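PDB 6M9M: AlkD2 from Streptococcus mutans, which is of unknown function but belongs to the HEAT-like repeat family of DNA glycosylases and binds the nucleotide inosine-5'-monophosphate. Local coordinates for residues A[42-47]-A[69-74]; A[57-62]-A[92-97]; A[87-92]-A[126-131]; A[106-111]-A[137-142]. One frame throughout, in Å; residues are numbered along the deposited sequence.

Interaction 1. Residues A[42-47]-A[69-74]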
loop_
_atom_site.group_PDB
_atom_site.type_symbol
_atom_site.label_atom_id
_atom_site.label_comp_id
_atom_site.label_asym_id
_atom_site.label_seq_id
_atom_site.Cartn_x
_atom_site.Cartn_y
_atom_site.Cartn_z
ATOM N N LEU A 42 7.772 -17.113 -11.618
ATOM C CA LEU A 42 6.328 -17.315 -11.631
ATOM C C LEU A 42 5.574 -16.007 -11.414
ATOM O O LEU A 42 4.568 -15.747 -12.086
ATOM C CB LEU A 42 5.957 -18.349 -10.568
ATOM C CG LEU A 42 4.454 -18.565 -10.388
ATOM C CD1 LEU A 42 3.775 -19.016 -11.684
ATOM C CD2 LEU A 42 4.207 -19.567 -9.264
ATOM N N ALA A 43 6.027 -15.175 -10.473
ATOM C CA ALA A 43 5.343 -13.920 -10.205
ATOM C C ALA A 43 5.338 -13.016 -11.434
ATOM O O ALA A 43 4.313 -12.411 -11.766
ATOM C CB ALA A 43 6.006 -13.221 -9.015
ATOM N N PHE A 44 6.483 -12.877 -12.111
ATOM C CA PHE A 44 6.511 -12.036 -13.304
ATOM C C PHE A 44 5.608 -12.592 -14.396
ATOM O O PHE A 44 4.929 -11.831 -15.096
ATOM C CB PHE A 44 7.936 -11.851 -13.815
ATOM C CG PHE A 44 8.773 -10.931 -12.967
ATOM C CD1 PHE A 44 8.396 -9.626 -12.752
ATOM C CD2 PHE A 44 9.952 -11.372 -12.397
ATOM C CE1 PHE A 44 9.161 -8.781 -11.983
ATOM C CE2 PHE A 44 10.730 -10.523 -11.633
ATOM C CZ PHE A 44 10.330 -9.220 -11.439
ATOM N N LEU A 45 5.584 -13.916 -14.563
ATOM C CA LEU A 45 4.719 -14.490 -15.588
ATOM C C LEU A 45 3.253 -14.288 -15.235
ATOM O O LEU A 45 2.445 -13.912 -16.094
ATOM C CB LEU A 45 5.028 -15.971 -15.794
ATOM C CG LEU A 45 4.320 -16.599 -16.998
ATOM C CD1 LEU A 45 4.759 -15.974 -18.318
ATOM C CD2 LEU A 45 4.568 -18.110 -16.985
ATOM N N ALA A 46 2.892 -14.501 -13.972
ATOM C CA ALA A 46 1.506 -14.312 -13.564
ATOM C C ALA A 46 1.077 -12.852 -13.699
ATOM O O ALA A 46 -0.080 -12.571 -14.029
ATOM C CB ALA A 46 1.307 -14.809 -12.134
ATOM N N TYR A 47 1.987 -11.908 -13.437
ATOM C CA TYR A 47 1.637 -10.493 -13.513
ATOM C C TYR A 47 1.321 -10.066 -14.944
ATOM O O TYR A 47 0.631 -9.063 -15.140
ATOM C CB TYR A 47 2.716 -9.602 -12.844
ATOM C CG TYR A 47 2.212 -8.170 -12.774
ATOM C CD1 TYR A 47 1.172 -7.836 -11.914
ATOM C CD2 TYR A 47 2.698 -7.189 -13.624
ATOM C CE1 TYR A 47 0.634 -6.569 -11.902
ATOM C CE2 TYR A 47 2.172 -5.907 -13.594
ATOM C CZ TYR A 47 1.123 -5.613 -12.754
ATOM O OH TYR A 47 0.589 -4.346 -12.751
ATOM N N LYS A 69 15.508 -6.241 -4.144
ATOM C CA LYS A 69 15.291 -4.868 -4.569
ATOM C C LYS A 69 14.714 -4.776 -5.978
ATOM O O LYS A 69 13.977 -3.832 -6.273
ATOM C CB LYS A 69 16.607 -4.088 -4.493
ATOM C CG LYS A 69 17.105 -3.864 -3.069
ATOM C CD LYS A 69 18.485 -3.212 -3.046
ATOM C CE LYS A 69 18.983 -2.999 -1.618
ATOM N NZ LYS A 69 19.415 -4.269 -0.969
ATOM N N GLU A 70 15.029 -5.728 -6.866
ATOM C CA GLU A 70 14.434 -5.676 -8.198
ATOM C C GLU A 70 12.934 -5.919 -8.165
ATOM O O GLU A 70 12.192 -5.329 -8.965
ATOM C CB GLU A 70 15.132 -6.658 -9.123
ATOM C CG GLU A 70 16.556 -6.260 -9.436
ATOM C CD GLU A 70 17.239 -7.221 -10.390
ATOM O OE1 GLU A 70 18.133 -7.942 -9.937
ATOM O OE2 GLU A 70 16.888 -7.238 -11.587
ATOM N N ILE A 71 12.465 -6.765 -7.251
ATOM C CA ILE A 71 11.031 -6.962 -7.087
ATOM C C ILE A 71 10.391 -5.700 -6.522
ATOM O O ILE A 71 9.332 -5.255 -6.987
ATOM C CB ILE A 71 10.768 -8.188 -6.187
ATOM C CG1 ILE A 71 11.309 -9.479 -6.824
ATOM C CG2 ILE A 71 9.280 -8.301 -5.879
ATOM C CD1 ILE A 71 10.523 -9.969 -8.024
ATOM N N LEU A 72 11.014 -5.116 -5.493
ATOM C CA LEU A 72 10.455 -3.910 -4.887
ATOM C C LEU A 72 10.380 -2.754 -5.888
ATOM O O LEU A 72 9.386 -2.022 -5.914
ATOM C CB LEU A 72 11.254 -3.541 -3.646
ATOM C CG LEU A 72 10.732 -2.375 -2.837
ATOM C CD1 LEU A 72 9.354 -2.661 -2.285
ATOM C CD2 LEU A 72 11.691 -2.007 -1.732
ATOM N N ILE A 73 11.414 -2.582 -6.729
ATOM C CA ILE A 73 11.374 -1.550 -7.766
ATOM C C ILE A 73 10.252 -1.829 -8.760
ATOM O O ILE A 73 9.557 -0.910 -9.202
ATOM C CB ILE A 73 12.741 -1.439 -8.472
ATOM C CG1 ILE A 73 13.788 -0.804 -7.551
ATOM C CG2 ILE A 73 12.624 -0.679 -9.789
ATOM C CD1 ILE A 73 15.224 -0.941 -8.054
ATOM N N PHE A 74 10.067 -3.090 -9.152
ATOM C CA PHE A 74 8.977 -3.412 -10.073
ATOM C C PHE A 74 7.615 -3.079 -9.459
ATOM O O PHE A 74 6.730 -2.547 -10.142
ATOM C CB PHE A 74 9.071 -4.873 -10.479
ATOM C CG PHE A 74 8.169 -5.266 -11.613
ATOM C CD1 PHE A 74 8.585 -5.133 -12.920
ATOM C CD2 PHE A 74 6.914 -5.783 -11.369
ATOM C CE1 PHE A 74 7.765 -5.508 -13.976
ATOM C CE2 PHE A 74 6.088 -6.164 -12.428
ATOM C CZ PHE A 74 6.521 -6.028 -13.726
#
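Phe44, Tyr47 and Phe74 form an aromatic cluster between two helices of the HEAT-like repeat fold, 36-47 and 69-79, with Ile71 closing one end of it. The short segments run nearly parallel, at 17°, but their axes stay 12.6 Å apart, so that large side chains must span the gap. In Phe44, CG stands anti to the carbonyl carbon, which carries the ring across to helix 69-79. The ring arrives edge first: Phe44 CE1 sits over the centre of one face of Phe74, 3.7 Å from Phe74 CG, a T-shaped (edge-to-face) pair with the planes at 85° and the centroids 5.0 Å apart. Phe74 comes the other way, its CG anti to the backbone N (chi1 -169°), and the two side chains run antiparallel past one another. At the rim of Phe74, close to its ring plane, Tyr47 CD2 meets Phe74 CE2 at 3.7 Å; these rings are also nearly perpendicular. Phe74 is therefore met over a face by one neighbour and at its edge by another, which probably limits the rotation of its ring. Phe62 of the intervening helix 52-65 packs against both Phe44 and Phe74 and carries the cluster into the interior. No hydrogen bond crosses between the segments, although Tyr47 OH has a weak one to Asp82. The far end of the Phe44 ring rests on an aliphatic tip: in one of the two Ile71 conformers, Ile71 CD1 touches CZ of Phe44 at 3.5 Å and lies 3.7 Å from its CE2.

Interaction 2. Residues A[57-62]-A[92-97]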
loop_
_atom_site.group_PDB
_atom_site.type_symbol
_atom_site.label_atom_id
_atom_site.label_comp_id
_atom_site.label_asym_id
_atom_site.label_seq_id
_atom_site.Cartn_x
_atom_site.Cartn_y
_atom_site.Cartn_z
ATOM N N TYR A 57 -2.840 -12.145 -7.350
ATOM C CA TYR A 57 -1.985 -13.223 -6.848
ATOM C C TYR A 57 -0.508 -12.880 -7.024
ATOM O O TYR A 57 0.299 -13.032 -6.100
ATOM C CB TYR A 57 -2.376 -14.512 -7.584
ATOM C CG TYR A 57 -1.372 -15.630 -7.519
ATOM C CD1 TYR A 57 -0.374 -15.727 -8.465
ATOM C CD2 TYR A 57 -1.416 -16.587 -6.511
ATOM C CE1 TYR A 57 0.550 -16.745 -8.435
ATOM C CE2 TYR A 57 -0.489 -17.622 -6.473
ATOM C CZ TYR A 57 0.503 -17.682 -7.434
ATOM O OH TYR A 57 1.446 -18.681 -7.445
ATOM N N ALA A 58 -0.140 -12.406 -8.217
ATOM C CA ALA A 58 1.253 -12.086 -8.505
ATOM C C ALA A 58 1.776 -10.978 -7.604
ATOM O O ALA A 58 2.942 -11.011 -7.186
ATOM C CB ALA A 58 1.397 -11.667 -9.967
ATOM N N VAL A 59 0.947 -9.966 -7.336
ATOM C CA VAL A 59 1.374 -8.855 -6.490
ATOM C C VAL A 59 1.525 -9.297 -5.040
ATOM O O VAL A 59 2.435 -8.833 -4.341
ATOM C CB VAL A 59 0.466 -7.630 -6.686
ATOM C CG1 VAL A 59 0.880 -6.495 -5.776
ATOM C CG2 VAL A 59 0.511 -7.182 -8.154
ATOM N N PHE A 60 0.666 -10.204 -4.560
ATOM C CA PHE A 60 0.931 -10.794 -3.250
ATOM C C PHE A 60 2.296 -11.489 -3.242
ATOM O O PHE A 60 3.063 -11.365 -2.280
ATOM C CB PHE A 60 -0.179 -11.767 -2.814
ATOM C CG PHE A 60 -1.435 -11.093 -2.303
ATOM C CD1 PHE A 60 -1.396 -10.309 -1.161
ATOM C CD2 PHE A 60 -2.653 -11.273 -2.938
ATOM C CE1 PHE A 60 -2.552 -9.695 -0.682
ATOM C CE2 PHE A 60 -3.806 -10.668 -2.455
ATOM C CZ PHE A 60 -3.754 -9.883 -1.323
ATOM N N LEU A 61 2.610 -12.255 -4.296
ATOM C CA LEU A 61 3.933 -12.872 -4.384
ATOM C C LEU A 61 5.051 -11.834 -4.348
ATOM O O LEU A 61 6.047 -12.006 -3.641
ATOM C CB LEU A 61 4.061 -13.733 -5.636
ATOM C CG LEU A 61 3.328 -15.071 -5.693
ATOM C CD1 LEU A 61 3.639 -15.725 -7.046
ATOM C CD2 LEU A 61 3.743 -15.968 -4.549
ATOM N N PHE A 62 4.907 -10.745 -5.111
ATOM C CA PHE A 62 5.918 -9.700 -5.081
ATOM C C PHE A 62 6.133 -9.209 -3.647
ATOM O O PHE A 62 7.268 -9.018 -3.210
ATOM C CB PHE A 62 5.530 -8.504 -5.964
ATOM C CG PHE A 62 5.553 -8.762 -7.461
ATOM C CD1 PHE A 62 6.485 -9.611 -8.069
ATOM C CD2 PHE A 62 4.648 -8.097 -8.282
ATOM C CE1 PHE A 62 6.487 -9.784 -9.466
ATOM C CE2 PHE A 62 4.641 -8.283 -9.646
ATOM C CZ PHE A 62 5.552 -9.128 -10.243
ATOM N N ALA A 92 -0.947 -1.959 -2.245
ATOM C CA ALA A 92 -0.823 -1.374 -0.915
ATOM C C ALA A 92 -0.497 -2.445 0.122
ATOM O O ALA A 92 0.338 -2.227 1.011
ATOM C CB ALA A 92 -2.116 -0.633 -0.565
ATOM N N LYS A 93 -1.169 -3.599 0.041
ATOM C CA LYS A 93 -0.910 -4.693 0.974
ATOM C C LYS A 93 0.491 -5.253 0.795
ATOM O O LYS A 93 1.161 -5.601 1.779
ATOM C CB LYS A 93 -1.937 -5.805 0.766
ATOM C CG LYS A 93 -3.351 -5.382 1.107
ATOM C CD LYS A 93 -4.399 -6.425 0.788
ATOM C CE LYS A 93 -5.802 -5.839 0.866
ATOM N NZ LYS A 93 -6.141 -5.425 2.252
ATOM N N ALA A 94 0.947 -5.373 -0.455
ATOM C CA ALA A 94 2.292 -5.883 -0.701
ATOM C C ALA A 94 3.353 -4.915 -0.200
ATOM O O ALA A 94 4.411 -5.344 0.274
ATOM C CB ALA A 94 2.475 -6.157 -2.187
ATOM N N PHE A 95 3.099 -3.609 -0.285
ATOM C CA PHE A 95 4.035 -2.654 0.281
ATOM C C PHE A 95 4.081 -2.780 1.802
ATOM O O PHE A 95 5.161 -2.757 2.403
ATOM C CB PHE A 95 3.675 -1.222 -0.144
ATOM C CG PHE A 95 4.672 -0.227 0.360
ATOM C CD1 PHE A 95 5.936 -0.198 -0.184
ATOM C CD2 PHE A 95 4.392 0.591 1.437
ATOM C CE1 PHE A 95 6.913 0.639 0.308
ATOM C CE2 PHE A 95 5.377 1.443 1.931
ATOM C CZ PHE A 95 6.631 1.461 1.370
ATOM N N ASP A 96 2.921 -2.931 2.445
ATOM C CA ASP A 96 2.919 -3.160 3.889
ATOM C C ASP A 96 3.690 -4.425 4.235
ATOM O O ASP A 96 4.385 -4.477 5.255
ATOM C CB ASP A 96 1.474 -3.232 4.392
ATOM C CG ASP A 96 1.363 -3.207 5.890
ATOM O OD1 ASP A 96 2.080 -2.422 6.534
ATOM O OD2 ASP A 96 0.508 -3.949 6.419
ATOM N N GLU A 97 3.561 -5.464 3.402
ATOM C CA GLU A 97 4.292 -6.714 3.619
ATOM C C GLU A 97 5.799 -6.480 3.589
ATOM O O GLU A 97 6.539 -7.013 4.424
ATOM C CB GLU A 97 3.872 -7.747 2.573
ATOM C CG GLU A 97 4.555 -9.091 2.681
ATOM C CD GLU A 97 4.172 -9.867 3.907
ATOM O OE1 GLU A 97 3.036 -9.672 4.384
ATOM O OE2 GLU A 97 4.998 -10.692 4.371
#
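With CG1 anti to its backbone N (chi1 178°), Val59 sets that methyl against Ala94, while Phe60, turned at chi1 -77° with CG anti to the carbonyl carbon, swings its ring back to Lys93 although its CB points away from helix 85-102. The backbones come close here: the CA atoms of Phe60 and Ala94 are 5.7 Å apart, a spacing consistent with the small side chain of Ala94. That methyl lies against the other helix, with Ala94 CB 3.4 Å from Val59 O and 3.9 Å from Val59 CG1. Beside it, Lys93 runs alongside Phe60. The touching part of the lysine is its aliphatic stem: Lys93 CD stands 4.0 Å from Phe60 CE1 and 4.1 Å from Phe60 CZ, and approaches the ring obliquely. The lysine chain bends at its last torsion, its ammonium end leads away from helix 52-65, and it makes a cation-pi contact with Phe20. The bound inosinic acid lies in the same region of the protein, though not in contact with this lysine. The contact joins two helices of the HEAT-like repeat array near the middle of the chain, with Phe60 also packed on Glu24 and Ala27 of helix 21-32. No hydrogen bond links the segments; the join rests on dispersion and close fit, and the lysine contributes hydrocarbon to it while its charge is directed elsewhere.

Interaction 3. Residues A[87-92]-A[126-131]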
loop_
_atom_site.group_PDB
_atom_site.type_symbol
_atom_site.label_atom_id
_atom_site.label_comp_id
_atom_site.label_asym_id
_atom_site.label_seq_id
_atom_site.Cartn_x
_atom_site.Cartn_y
_atom_site.Cartn_z
ATOM N N VAL A 87 -6.207 -4.589 -8.146
ATOM C CA VAL A 87 -4.761 -4.813 -8.130
ATOM C C VAL A 87 -4.068 -3.711 -7.337
ATOM O O VAL A 87 -3.137 -3.976 -6.570
ATOM C CB VAL A 87 -4.196 -4.938 -9.558
ATOM C CG1 VAL A 87 -2.685 -5.100 -9.512
ATOM C CG2 VAL A 87 -4.839 -6.106 -10.313
ATOM N N GLN A 88 -4.517 -2.459 -7.500
ATOM C CA GLN A 88 -3.942 -1.366 -6.709
ATOM C C GLN A 88 -4.116 -1.598 -5.207
ATOM O O GLN A 88 -3.210 -1.304 -4.423
ATOM C CB GLN A 88 -4.527 -0.020 -7.114
ATOM C CG GLN A 88 -4.165 0.412 -8.509
ATOM C CD GLN A 88 -2.718 0.836 -8.666
ATOM O OE1 GLN A 88 -2.023 1.118 -7.690
ATOM N NE2 GLN A 88 -2.264 0.920 -9.908
ATOM N N GLU A 89 -5.264 -2.134 -4.785
ATOM C CA GLU A 89 -5.420 -2.436 -3.369
ATOM C C GLU A 89 -4.422 -3.494 -2.917
ATOM O O GLU A 89 -3.872 -3.403 -1.820
ATOM C CB GLU A 89 -6.839 -2.902 -3.061
ATOM C CG GLU A 89 -7.909 -1.835 -3.254
ATOM C CD GLU A 89 -7.764 -0.618 -2.324
ATOM O OE1 GLU A 89 -7.041 -0.673 -1.299
ATOM O OE2 GLU A 89 -8.362 0.425 -2.633
ATOM N N VAL A 90 -4.148 -4.492 -3.758
ATOM C CA VAL A 90 -3.152 -5.498 -3.396
ATOM C C VAL A 90 -1.758 -4.886 -3.344
ATOM O O VAL A 90 -0.952 -5.258 -2.494
ATOM C CB VAL A 90 -3.233 -6.727 -4.317
ATOM C CG1 VAL A 90 -2.165 -7.743 -3.937
ATOM C CG2 VAL A 90 -4.607 -7.364 -4.177
ATOM N N LEU A 91 -1.449 -3.930 -4.243
ATOM C CA LEU A 91 -0.147 -3.251 -4.172
ATOM C C LEU A 91 0.078 -2.614 -2.801
ATOM O O LEU A 91 1.181 -2.692 -2.251
ATOM C CB LEU A 91 -0.008 -2.211 -5.290
ATOM C CG LEU A 91 1.280 -1.391 -5.291
ATOM C CD1 LEU A 91 2.518 -2.265 -5.434
ATOM C CD2 LEU A 91 1.236 -0.329 -6.383
ATOM N N ALA A 92 -0.947 -1.959 -2.245
ATOM C CA ALA A 92 -0.823 -1.374 -0.915
ATOM C C ALA A 92 -0.497 -2.445 0.122
ATOM O O ALA A 92 0.338 -2.227 1.011
ATOM C CB ALA A 92 -2.116 -0.633 -0.565
ATOM N N ALA A 126 1.601 3.535 -0.421
ATOM C CA ALA A 126 2.256 3.691 0.875
ATOM C C ALA A 126 1.317 4.289 1.915
ATOM O O ALA A 126 1.256 3.807 3.055
ATOM C CB ALA A 126 3.507 4.549 0.727
ATOM N N THR A 127 0.587 5.348 1.556
ATOM C CA THR A 127 -0.295 5.967 2.540
ATOM C C THR A 127 -1.377 4.998 2.984
ATOM O O THR A 127 -1.673 4.895 4.178
ATOM C CB THR A 127 -0.916 7.275 2.020
ATOM O OG1 THR A 127 -1.727 7.034 0.863
ATOM C CG2 THR A 127 0.170 8.310 1.707
ATOM N N GLU A 128 -1.999 4.299 2.036
ATOM C CA GLU A 128 -3.098 3.394 2.345
ATOM C C GLU A 128 -2.616 2.092 2.952
ATOM O O GLU A 128 -3.236 1.565 3.883
ATOM C CB GLU A 128 -3.895 3.100 1.075
ATOM C CG GLU A 128 -5.169 2.300 1.296
ATOM C CD GLU A 128 -6.307 3.085 1.934
ATOM O OE1 GLU A 128 -6.229 4.340 2.015
ATOM O OE2 GLU A 128 -7.290 2.432 2.325
ATOM N N GLY A 129 -1.521 1.547 2.435
ATOM C CA GLY A 129 -1.093 0.224 2.856
ATOM C C GLY A 129 -0.690 0.142 4.311
ATOM O O GLY A 129 -0.850 -0.900 4.938
ATOM N N LEU A 130 -0.188 1.236 4.877
ATOM C CA LEU A 130 0.221 1.255 6.273
ATOM C C LEU A 130 -0.924 1.582 7.236
ATOM O O LEU A 130 -0.724 1.527 8.455
ATOM C CB LEU A 130 1.399 2.211 6.480
ATOM C CG LEU A 130 2.783 1.597 6.244
ATOM C CD1 LEU A 130 2.964 1.156 4.801
ATOM C CD2 LEU A 130 3.858 2.589 6.677
ATOM N N ARG A 131 -2.121 1.913 6.739
ATOM C CA ARG A 131 -3.231 2.191 7.655
ATOM C C ARG A 131 -3.590 0.919 8.424
ATOM O O ARG A 131 -3.615 -0.178 7.850
ATOM C CB ARG A 131 -4.448 2.656 6.858
ATOM C CG ARG A 131 -4.285 4.025 6.195
ATOM C CD ARG A 131 -5.515 4.393 5.371
ATOM N NE ARG A 131 -6.665 4.549 6.251
ATOM C CZ ARG A 131 -7.916 4.624 5.840
ATOM N NH1 ARG A 131 -8.185 4.582 4.544
ATOM N NH2 ARG A 131 -8.887 4.761 6.729
HETATM O O HOH W 1 -8.071 0.186 1.105
#
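Ala92 and Gly129 bring their backbones to a CA-CA separation of 4.1 Å, where helix 85-102 meets helix 120-129. Gly129, having no side chain, lets the carbonyl oxygen of Ala92 come close to its CA: Gly129 CA lies 3.4 Å from Ala92 O, a CA-H...O contact with an angle of 135° at the hydrogen. The methyl of Ala92 adds to the fit, its CB 3.7 Å from Gly129 CA. Alongside this tight seam the acidic side chains of Glu89 and Glu128 face each other without their carboxylates touching. A water bridges them, donating to Glu89 OE1 at 2.8 Å and to Glu128 OE2 at 2.7 Å, so that a single water links the two carboxylates. Within its own segment Glu128 OE1 accepts a hydrogen bond from Arg131 NH1 at 3.2 Å, nearly straight at 165°, as part of a salt bridge. Arg131 NH1 comes to Glu128 OE1 on the syn side, 27° out of the carboxylate plane, and the oxygen lies in the plane of the guanidinium group. Each acid has a further partner, Glu89 OE2 in a salt bridge with Arg124 and Glu128 OE1 in a hydrogen bond with Ser164 OG. The Glu89 side chain is near the bound inosinic acid, so this polar network borders the nucleotide pocket. Within the all-helical array, Val90 packs on helix 52-65 on one side of the contact, Ala126 lies on helix 108-115, and Arg131 reaches helix 159-175, where its NE forms a salt bridge with Asp171.

Interaction 4. Residues A[106-111]-A[137-142]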
loop_
_atom_site.group_PDB
_atom_site.type_symbol
_atom_site.label_atom_id
_atom_site.label_comp_id
_atom_site.label_asym_id
_atom_site.label_seq_id
_atom_site.Cartn_x
_atom_site.Cartn_y
_atom_site.Cartn_z
ATOM N N LYS A 106 13.312 0.161 9.988
ATOM C CA LYS A 106 14.305 -0.041 8.942
ATOM C C LYS A 106 13.775 0.326 7.564
ATOM O O LYS A 106 14.567 0.653 6.679
ATOM C CB LYS A 106 14.825 -1.473 8.967
ATOM C CG LYS A 106 15.755 -1.757 10.144
ATOM C CD LYS A 106 16.228 -3.203 10.156
ATOM C CE LYS A 106 17.244 -3.449 11.263
ATOM N NZ LYS A 106 17.902 -4.776 11.171
ATOM N N ALA A 107 12.458 0.308 7.380
ATOM C CA ALA A 107 11.826 0.615 6.110
ATOM C C ALA A 107 11.637 2.108 5.861
ATOM O O ALA A 107 11.225 2.477 4.758
ATOM C CB ALA A 107 10.448 -0.053 6.049
ATOM N N LEU A 108 11.933 2.980 6.826
ATOM C CA LEU A 108 11.601 4.393 6.676
ATOM C C LEU A 108 12.138 5.011 5.384
ATOM O O LEU A 108 11.398 5.778 4.742
ATOM C CB LEU A 108 12.082 5.205 7.884
ATOM C CG LEU A 108 11.358 4.913 9.198
ATOM C CD1 LEU A 108 12.071 5.683 10.309
ATOM C CD2 LEU A 108 9.898 5.307 9.142
ATOM N N PRO A 109 13.376 4.752 4.949
ATOM C CA PRO A 109 13.823 5.393 3.697
ATOM C C PRO A 109 12.992 4.989 2.495
ATOM O O PRO A 109 12.781 5.800 1.580
ATOM C CB PRO A 109 15.283 4.940 3.566
ATOM C CG PRO A 109 15.712 4.640 4.986
ATOM C CD PRO A 109 14.487 4.040 5.620
ATOM N N ILE A 110 12.511 3.744 2.468
ATOM C CA ILE A 110 11.679 3.282 1.363
ATOM C C ILE A 110 10.285 3.891 1.449
ATOM O O ILE A 110 9.710 4.297 0.436
ATOM C CB ILE A 110 11.640 1.744 1.354
ATOM C CG1 ILE A 110 13.035 1.147 1.229
ATOM C CG2 ILE A 110 10.727 1.249 0.262
ATOM C CD1 ILE A 110 13.783 1.571 0.048
ATOM N N ILE A 111 9.708 3.931 2.650
ATOM C CA ILE A 111 8.445 4.626 2.853
ATOM C C ILE A 111 8.553 6.049 2.308
ATOM O O ILE A 111 7.701 6.514 1.536
ATOM C CB ILE A 111 8.060 4.586 4.341
ATOM C CG1 ILE A 111 7.761 3.144 4.778
ATOM C CG2 ILE A 111 6.859 5.476 4.611
ATOM C CD1 ILE A 111 7.683 2.958 6.269
ATOM N N PRO A 137 4.389 -1.417 14.413
ATOM C CA PRO A 137 5.622 -1.139 15.157
ATOM C C PRO A 137 6.310 0.126 14.654
ATOM O O PRO A 137 6.180 0.527 13.493
ATOM C CB PRO A 137 6.476 -2.391 14.917
ATOM C CG PRO A 137 5.465 -3.485 14.623
ATOM C CD PRO A 137 4.345 -2.796 13.889
ATOM N N TYR A 138 7.058 0.746 15.568
ATOM C CA TYR A 138 7.758 2.007 15.382
ATOM C C TYR A 138 6.787 3.187 15.399
ATOM O O TYR A 138 6.910 4.087 16.237
ATOM C CB TYR A 138 8.639 2.044 14.133
ATOM C CG TYR A 138 9.375 3.366 14.074
ATOM C CD1 TYR A 138 10.427 3.633 14.942
ATOM C CD2 TYR A 138 8.994 4.363 13.177
ATOM C CE1 TYR A 138 11.079 4.833 14.916
ATOM C CE2 TYR A 138 9.642 5.571 13.144
ATOM C CZ TYR A 138 10.687 5.802 14.023
ATOM O OH TYR A 138 11.364 6.996 14.012
ATOM N N PHE A 139 5.815 3.197 14.489
ATOM C CA PHE A 139 4.834 4.284 14.490
ATOM C C PHE A 139 3.974 4.285 15.750
ATOM O O PHE A 139 3.559 5.357 16.218
ATOM C CB PHE A 139 3.989 4.220 13.222
ATOM C CG PHE A 139 4.794 4.427 11.971
ATOM C CD1 PHE A 139 5.462 5.620 11.762
ATOM C CD2 PHE A 139 4.930 3.425 11.033
ATOM C CE1 PHE A 139 6.241 5.811 10.632
ATOM C CE2 PHE A 139 5.700 3.612 9.903
ATOM C CZ PHE A 139 6.346 4.803 9.706
ATOM N N LYS A 140 3.697 3.110 16.318
ATOM C CA LYS A 140 2.895 3.050 17.532
ATOM C C LYS A 140 3.596 3.778 18.670
ATOM O O LYS A 140 2.954 4.476 19.465
ATOM C CB LYS A 140 2.638 1.590 17.905
ATOM C CG LYS A 140 1.949 1.410 19.244
ATOM C CD LYS A 140 1.373 0.007 19.418
ATOM C CE LYS A 140 2.403 -1.099 19.258
ATOM N NZ LYS A 140 2.488 -1.642 17.863
ATOM N N GLU A 141 4.916 3.640 18.753
ATOM C CA GLU A 141 5.685 4.289 19.800
ATOM C C GLU A 141 6.092 5.706 19.444
ATOM O O GLU A 141 6.472 6.474 20.340
ATOM C CB GLU A 141 6.943 3.470 20.120
ATOM C CG GLU A 141 6.665 2.081 20.664
ATOM C CD GLU A 141 6.287 1.083 19.590
ATOM O OE1 GLU A 141 6.759 1.199 18.436
ATOM O OE2 GLU A 141 5.495 0.172 19.908
ATOM N N ASN A 142 6.008 6.066 18.162
ATOM C CA ASN A 142 6.445 7.368 17.665
ATOM C C ASN A 142 5.377 7.916 16.730
ATOM O O ASN A 142 5.605 8.088 15.532
ATOM C CB ASN A 142 7.777 7.239 16.936
ATOM C CG ASN A 142 8.856 6.686 17.808
ATOM O OD1 ASN A 142 9.493 7.418 18.562
ATOM N ND2 ASN A 142 9.058 5.390 17.732
#
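Leu108 of helix 108-115 reaches both aromatic rings of the loop 137-142, one with each of its terminal methyl groups. Leu108 CD1 meets Tyr138 CE2 at 3.7 Å, the two side chains crossing at about a right angle, and Leu108 CD2 touches Phe139 CZ at 3.6 Å. The torsions of the two aromatic residues differ: CG of Tyr138 is anti to the backbone N (chi1 -177°), whereas that of Phe139 is anti to the carbonyl carbon (chi1 -63°), and both rings end up beside the same leucine. Tyr138 CD2 also lies over one face of the Phe139 ring. At the edge of that ring, near its plane, Ile111 CD1 approaches Phe139 CZ at 4.1 Å from the opposite direction. The loop is braced from within by Asn142 ND2, which donates to Tyr138 O at 2.9 Å with an angle of 158°. Phe139 meets Trp133 edge-to-face and packs on Ala146 of helix 143-151. Away from the nucleotide site, this is apolar packing between a helix and an inter-helix loop in a HEAT-like repeat solenoid.

From the N terminus, interaction 1 opens on helix 36-47 and closes a loop onto helix 69-79, around helix 52-65. Interaction 2 starts within that loop and ends on helix 85-102, so the two cross. Interaction 3 leaves the same helix, crosses interaction 2 and shares Ala92 with it, then closes on helix 120-129. Interaction 4 opens on helix 108-115, inside the span of interaction 3, and closes beyond it, so these cross as well; interactions 1 and 3 lie in series. Phe62 joins interactions 1 and 2. Interactions 1 to 3 each tie a helix to the next but one, and interaction 4 ties helix 108-115 to the loop before helix 143-151.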